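Local coordinates for protein heavy metal cation tricomponent efflux pump ZneA(CzcA-like) (Cupriavidus metallidurans, PDB 4K0J) that probably exports zinc ions in exchange for protons, as the inner-membrane RND component of a tripartite heavy-metal efflux pump, at residues 554-559 against 649-654; 319-324 against 610-615. One frame throughout, in Å; residues are numbered along the deposited sequence.

Interaction 1: residues 554-559 against 649-654; sequences SIWLQV and SQPMID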
# COMPACT_ATOMS: atom_id res chain seq x y z
N SER C 554 -36.23 1.88 -11.08
CA SER C 554 -36.89 0.61 -11.37
C SER C 554 -37.27 -0.19 -10.13
O SER C 554 -37.30 0.34 -9.02
CB SER C 554 -36.00 -0.24 -12.28
OG SER C 554 -34.66 -0.25 -11.81
N ILE C 555 -37.57 -1.47 -10.34
CA ILE C 555 -37.91 -2.39 -9.25
C ILE C 555 -37.25 -3.76 -9.46
O ILE C 555 -37.35 -4.34 -10.53
CB ILE C 555 -39.44 -2.61 -9.17
CG1 ILE C 555 -40.16 -1.32 -8.80
CG2 ILE C 555 -39.78 -3.70 -8.17
CD1 ILE C 555 -41.65 -1.49 -8.67
N TRP C 556 -36.59 -4.28 -8.43
CA TRP C 556 -35.93 -5.59 -8.52
C TRP C 556 -36.71 -6.69 -7.79
O TRP C 556 -37.32 -6.45 -6.75
CB TRP C 556 -34.51 -5.52 -7.97
CG TRP C 556 -33.69 -6.71 -8.28
CD1 TRP C 556 -33.52 -7.82 -7.51
CD2 TRP C 556 -32.88 -6.90 -9.45
NE1 TRP C 556 -32.67 -8.71 -8.14
CE2 TRP C 556 -32.27 -8.16 -9.33
CE3 TRP C 556 -32.63 -6.13 -10.59
CZ2 TRP C 556 -31.41 -8.67 -10.30
CZ3 TRP C 556 -31.78 -6.64 -11.56
CH2 TRP C 556 -31.18 -7.90 -11.41
N LEU C 557 -36.68 -7.89 -8.35
CA LEU C 557 -37.43 -9.01 -7.80
C LEU C 557 -36.55 -10.22 -7.47
O LEU C 557 -35.69 -10.61 -8.26
CB LEU C 557 -38.53 -9.44 -8.78
CG LEU C 557 -39.91 -8.76 -8.80
CD1 LEU C 557 -39.80 -7.28 -9.07
CD2 LEU C 557 -40.79 -9.41 -9.83
N GLN C 558 -36.77 -10.80 -6.30
CA GLN C 558 -36.17 -12.08 -5.96
C GLN C 558 -37.24 -13.16 -6.04
O GLN C 558 -37.85 -13.50 -5.03
CB GLN C 558 -35.54 -12.04 -4.57
CG GLN C 558 -34.32 -11.15 -4.48
CD GLN C 558 -33.10 -11.77 -5.12
OE1 GLN C 558 -33.03 -12.99 -5.30
NE2 GLN C 558 -32.13 -10.93 -5.48
N VAL C 559 -37.46 -13.68 -7.23
CA VAL C 559 -38.56 -14.59 -7.49
C VAL C 559 -38.18 -16.04 -7.21
O VAL C 559 -37.25 -16.58 -7.81
CB VAL C 559 -39.07 -14.45 -8.94
CG1 VAL C 559 -40.08 -15.53 -9.26
CG2 VAL C 559 -39.67 -13.07 -9.15
N SER C 649 -37.81 -5.65 -4.03
CA SER C 649 -36.68 -4.78 -3.70
C SER C 649 -36.32 -3.84 -4.85
O SER C 649 -37.17 -3.53 -5.69
CB SER C 649 -35.46 -5.61 -3.28
OG SER C 649 -35.37 -6.80 -4.04
N GLN C 650 -35.07 -3.39 -4.90
CA GLN C 650 -34.61 -2.51 -5.96
C GLN C 650 -33.22 -2.92 -6.43
O GLN C 650 -32.47 -3.52 -5.67
CB GLN C 650 -34.63 -1.04 -5.50
CG GLN C 650 -35.99 -0.56 -5.06
CD GLN C 650 -36.07 0.94 -4.96
OE1 GLN C 650 -36.36 1.62 -5.94
NE2 GLN C 650 -35.82 1.47 -3.76
N PRO C 651 -32.87 -2.60 -7.69
CA PRO C 651 -31.61 -3.08 -8.26
C PRO C 651 -30.34 -2.67 -7.52
O PRO C 651 -29.42 -3.49 -7.43
CB PRO C 651 -31.64 -2.50 -9.68
CG PRO C 651 -33.08 -2.40 -9.99
CD PRO C 651 -33.72 -1.96 -8.71
N MET C 652 -30.26 -1.46 -6.99
CA MET C 652 -29.05 -1.05 -6.28
C MET C 652 -29.07 -1.51 -4.83
O MET C 652 -28.10 -2.09 -4.35
CB MET C 652 -28.87 0.47 -6.32
CG MET C 652 -28.53 1.07 -7.67
SD MET C 652 -28.36 2.86 -7.54
CE MET C 652 -26.60 3.02 -7.26
N ILE C 653 -30.17 -1.24 -4.15
CA ILE C 653 -30.28 -1.48 -2.72
C ILE C 653 -30.32 -2.97 -2.34
O ILE C 653 -29.90 -3.35 -1.25
CB ILE C 653 -31.49 -0.74 -2.10
CG1 ILE C 653 -31.36 -0.66 -0.58
CG2 ILE C 653 -32.80 -1.39 -2.51
CD1 ILE C 653 -30.19 0.15 -0.11
N ASP C 654 -30.81 -3.81 -3.25
CA ASP C 654 -30.87 -5.25 -3.02
C ASP C 654 -29.48 -5.82 -2.76
O ASP C 654 -29.29 -6.67 -1.89
CB ASP C 654 -31.50 -5.95 -4.23
CG ASP C 654 -31.78 -7.41 -3.98
OD1 ASP C 654 -32.87 -7.72 -3.46
OD2 ASP C 654 -30.92 -8.24 -4.32
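Trp-556 and Pro-651 meet obliquely: the six-membered part of the indole lies against the proline ring, with CE3 of Trp-556 3.8 Å from CG of Pro-651. CB of Trp-556 also packs on CD of the same proline. The indole is placed by its first torsion, with CG anti to the backbone N (chi1 -167°). At the rim of the proline ring, CG and CD lie next to the hydroxyl of Ser-554. The pyrrole side of the indole points toward Asp-654. Here CD1 of Trp-556 is 4.0 Å from CG of Asp-654, and the ring and carboxylate planes are 39° apart.

The backbones hold this in register. Trp-556 and Ser-649 form an antiparallel hydrogen-bonded pair, with Trp-556 N to Ser-649 O and Ser-649 N to Trp-556 O both 2.9 Å. Beyond the pair the chain turns into a helix, and Asp-654 comes back toward the strand. Its OD1 accepts from Ser-649 OG at 2.7 Å, on the anti side. Its OD2 accepts on the syn side from NE2 of Gln-558, at 3.2 Å and well bent, although the amide and carboxylate planes are nearly parallel; the donor lies 33° out of the latter. The carboxylate thus links Ser-649, at the end of its strand, with Gln-558 of the neighbouring strand. The amide of Gln-558 is fixed further by Glu-610 and His-608.

Strand 645-649 is an edge of its sheet within this chain, probably in the PC1 porter subdomain of the RND fold. Strand 554-560 lies between it and strand 608-615, and helix 627-638 packs on Ile-555 and Leu-557.

Interaction 2: residues 319-324 against 610-615; sequences PYIDRS and ETAVTL
Tyr-320 packs on Ala-612 and Thr-614 in a small, buried, mainly apolar contact between two beta sheets of the large extramembrane part of the pump. No hydrogen bond crosses it. The backbones stay apart, with 7.2 Å between CA of Tyr-320 and CA of Thr-614, and side chains fill the gap.

Two adjacent carbons of the phenol ring, CD1 and CE1, do most of the touching. CE1 of Tyr-320 is 3.9 Å from CB of Ala-612, and CD1 of Tyr-320 is 4.0 Å from CG2 of Thr-614. Both methyls approach the ring obliquely. The tyrosine and threonine side chains cross at about a right angle. The ring reaches them because CG of Tyr-320 sits between the backbone N and the carbonyl carbon (chi1 65°). The methyl of Thr-614 also rests on the backbone, with CG2 3.4 Å from O of Tyr-320. Ile-321 adds a looser touch, CD1 to CB of Ala-612 at 4.4 Å.

The chain turns a corner at Tyr-320. Tyr-320 and Ile-321 both face Arg-139 of strand 135-143, which makes a classic beta bulge. In the RND family the sheet of strand 135-143 and the sheet of strand 608-615 belong to neighbouring porter subdomains, probably PN2 and PC1 here. Just after the bulge, Asp-322 is the N-cap of helix 323-353. Its OD1 accepts from Ser-324 N on the anti side at 3.1 Å and from Ser-324 OG on the syn side. That helix runs on into a predicted transmembrane segment.

The polar ends turn to other partners. Tyr-320 OH is hydrogen-bonded to Gln-281, and Thr-614 OG1 takes part in a hydrogen bond with His-589 N of strand 587-595. Val-591 of that strand also touches the tyrosine.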
# COMPACT_ATOMS: atom_id res chain seq x y z
N PRO C 319 -29.59 -0.93 -24.01
CA PRO C 319 -29.68 -0.96 -22.55
C PRO C 319 -31.12 -0.98 -22.04
O PRO C 319 -32.02 -0.55 -22.74
CB PRO C 319 -29.00 0.35 -22.14
CG PRO C 319 -29.22 1.26 -23.30
CD PRO C 319 -29.21 0.40 -24.52
N TYR C 320 -31.31 -1.49 -20.83
CA TYR C 320 -32.61 -1.43 -20.17
C TYR C 320 -32.47 -0.82 -18.79
O TYR C 320 -33.43 -0.28 -18.23
CB TYR C 320 -33.32 -2.80 -20.14
CG TYR C 320 -32.65 -3.89 -19.33
CD1 TYR C 320 -32.78 -3.93 -17.95
CD2 TYR C 320 -31.92 -4.89 -19.95
CE1 TYR C 320 -32.19 -4.94 -17.21
CE2 TYR C 320 -31.32 -5.91 -19.22
CZ TYR C 320 -31.46 -5.92 -17.84
OH TYR C 320 -30.87 -6.92 -17.10
N ILE C 321 -31.27 -0.90 -18.23
CA ILE C 321 -30.92 -0.09 -17.07
C ILE C 321 -29.65 0.70 -17.40
O ILE C 321 -28.68 0.15 -17.91
CB ILE C 321 -30.73 -0.91 -15.78
CG1 ILE C 321 -32.03 -1.65 -15.42
CG2 ILE C 321 -30.33 -0.01 -14.62
CD1 ILE C 321 -32.01 -2.36 -14.07
N ASP C 322 -29.68 1.99 -17.10
CA ASP C 322 -28.57 2.87 -17.42
C ASP C 322 -28.46 3.94 -16.34
O ASP C 322 -29.27 4.87 -16.30
CB ASP C 322 -28.82 3.52 -18.78
CG ASP C 322 -27.60 4.20 -19.34
OD1 ASP C 322 -26.86 4.85 -18.57
OD2 ASP C 322 -27.37 4.08 -20.56
N ARG C 323 -27.46 3.81 -15.47
CA ARG C 323 -27.30 4.69 -14.31
C ARG C 323 -27.38 6.18 -14.67
O ARG C 323 -27.78 7.01 -13.84
CB ARG C 323 -25.98 4.37 -13.61
CG ARG C 323 -25.69 5.24 -12.41
CD ARG C 323 -26.43 4.77 -11.18
NE ARG C 323 -25.79 3.59 -10.60
CZ ARG C 323 -26.28 2.36 -10.71
NH1 ARG C 323 -25.62 1.34 -10.16
NH2 ARG C 323 -27.41 2.15 -11.36
N SER C 324 -27.01 6.49 -15.90
CA SER C 324 -27.08 7.86 -16.40
C SER C 324 -28.49 8.42 -16.28
O SER C 324 -28.66 9.58 -15.93
CB SER C 324 -26.62 7.93 -17.86
OG SER C 324 -25.36 7.31 -18.02
N GLU C 610 -33.94 -13.87 -10.56
CA GLU C 610 -33.87 -12.46 -10.24
C GLU C 610 -34.46 -11.74 -11.42
O GLU C 610 -34.07 -11.99 -12.56
CB GLU C 610 -32.43 -12.03 -10.03
CG GLU C 610 -31.87 -12.39 -8.67
CD GLU C 610 -30.44 -11.94 -8.50
OE1 GLU C 610 -30.08 -11.49 -7.39
OE2 GLU C 610 -29.68 -12.03 -9.49
N THR C 611 -35.43 -10.87 -11.15
CA THR C 611 -36.13 -10.17 -12.22
C THR C 611 -35.87 -8.66 -12.16
O THR C 611 -35.86 -8.07 -11.08
CB THR C 611 -37.64 -10.44 -12.14
OG1 THR C 611 -37.87 -11.85 -12.04
CG2 THR C 611 -38.37 -9.89 -13.37
N ALA C 612 -35.66 -8.04 -13.31
CA ALA C 612 -35.55 -6.59 -13.37
C ALA C 612 -36.80 -6.00 -14.02
O ALA C 612 -37.18 -6.36 -15.13
CB ALA C 612 -34.30 -6.17 -14.12
N VAL C 613 -37.44 -5.08 -13.30
CA VAL C 613 -38.67 -4.44 -13.78
C VAL C 613 -38.47 -2.95 -14.00
O VAL C 613 -38.40 -2.17 -13.05
CB VAL C 613 -39.81 -4.62 -12.78
CG1 VAL C 613 -41.07 -3.96 -13.32
CG2 VAL C 613 -40.04 -6.09 -12.52
N THR C 614 -38.38 -2.56 -15.27
CA THR C 614 -38.17 -1.16 -15.63
C THR C 614 -39.52 -0.48 -15.83
O THR C 614 -40.47 -1.09 -16.31
CB THR C 614 -37.34 -1.03 -16.92
OG1 THR C 614 -38.14 -1.38 -18.05
CG2 THR C 614 -36.12 -1.94 -16.87
N LEU C 615 -39.59 0.80 -15.47
CA LEU C 615 -40.85 1.53 -15.53
C LEU C 615 -40.85 2.63 -16.58
O LEU C 615 -39.82 2.93 -17.19
CB LEU C 615 -41.18 2.14 -14.16
CG LEU C 615 -41.09 1.21 -12.95
CD1 LEU C 615 -41.46 1.96 -11.68
CD2 LEU C 615 -41.97 -0.01 -13.15

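From the N terminus, the chain first passes 319-324 and enters helix 323-353. It then runs through several predicted transmembrane helices before it returns as strand 554-560. Strand 608-615 follows, and interaction 2 closes a loop of 285 residues. The turn at 649-654 comes last, and interaction 1 closes a shorter loop of 89 residues. The two loops cross, since their segments alternate. Strands 554-560 and 608-615 are antiparallel neighbours, probably bonded from Leu-557 N to Thr-611 O. Interaction 1 therefore joins one edge of this sheet to its next strand, while interaction 2 ties the sheet to its neighbour. Met-652 also packs on Arg-323.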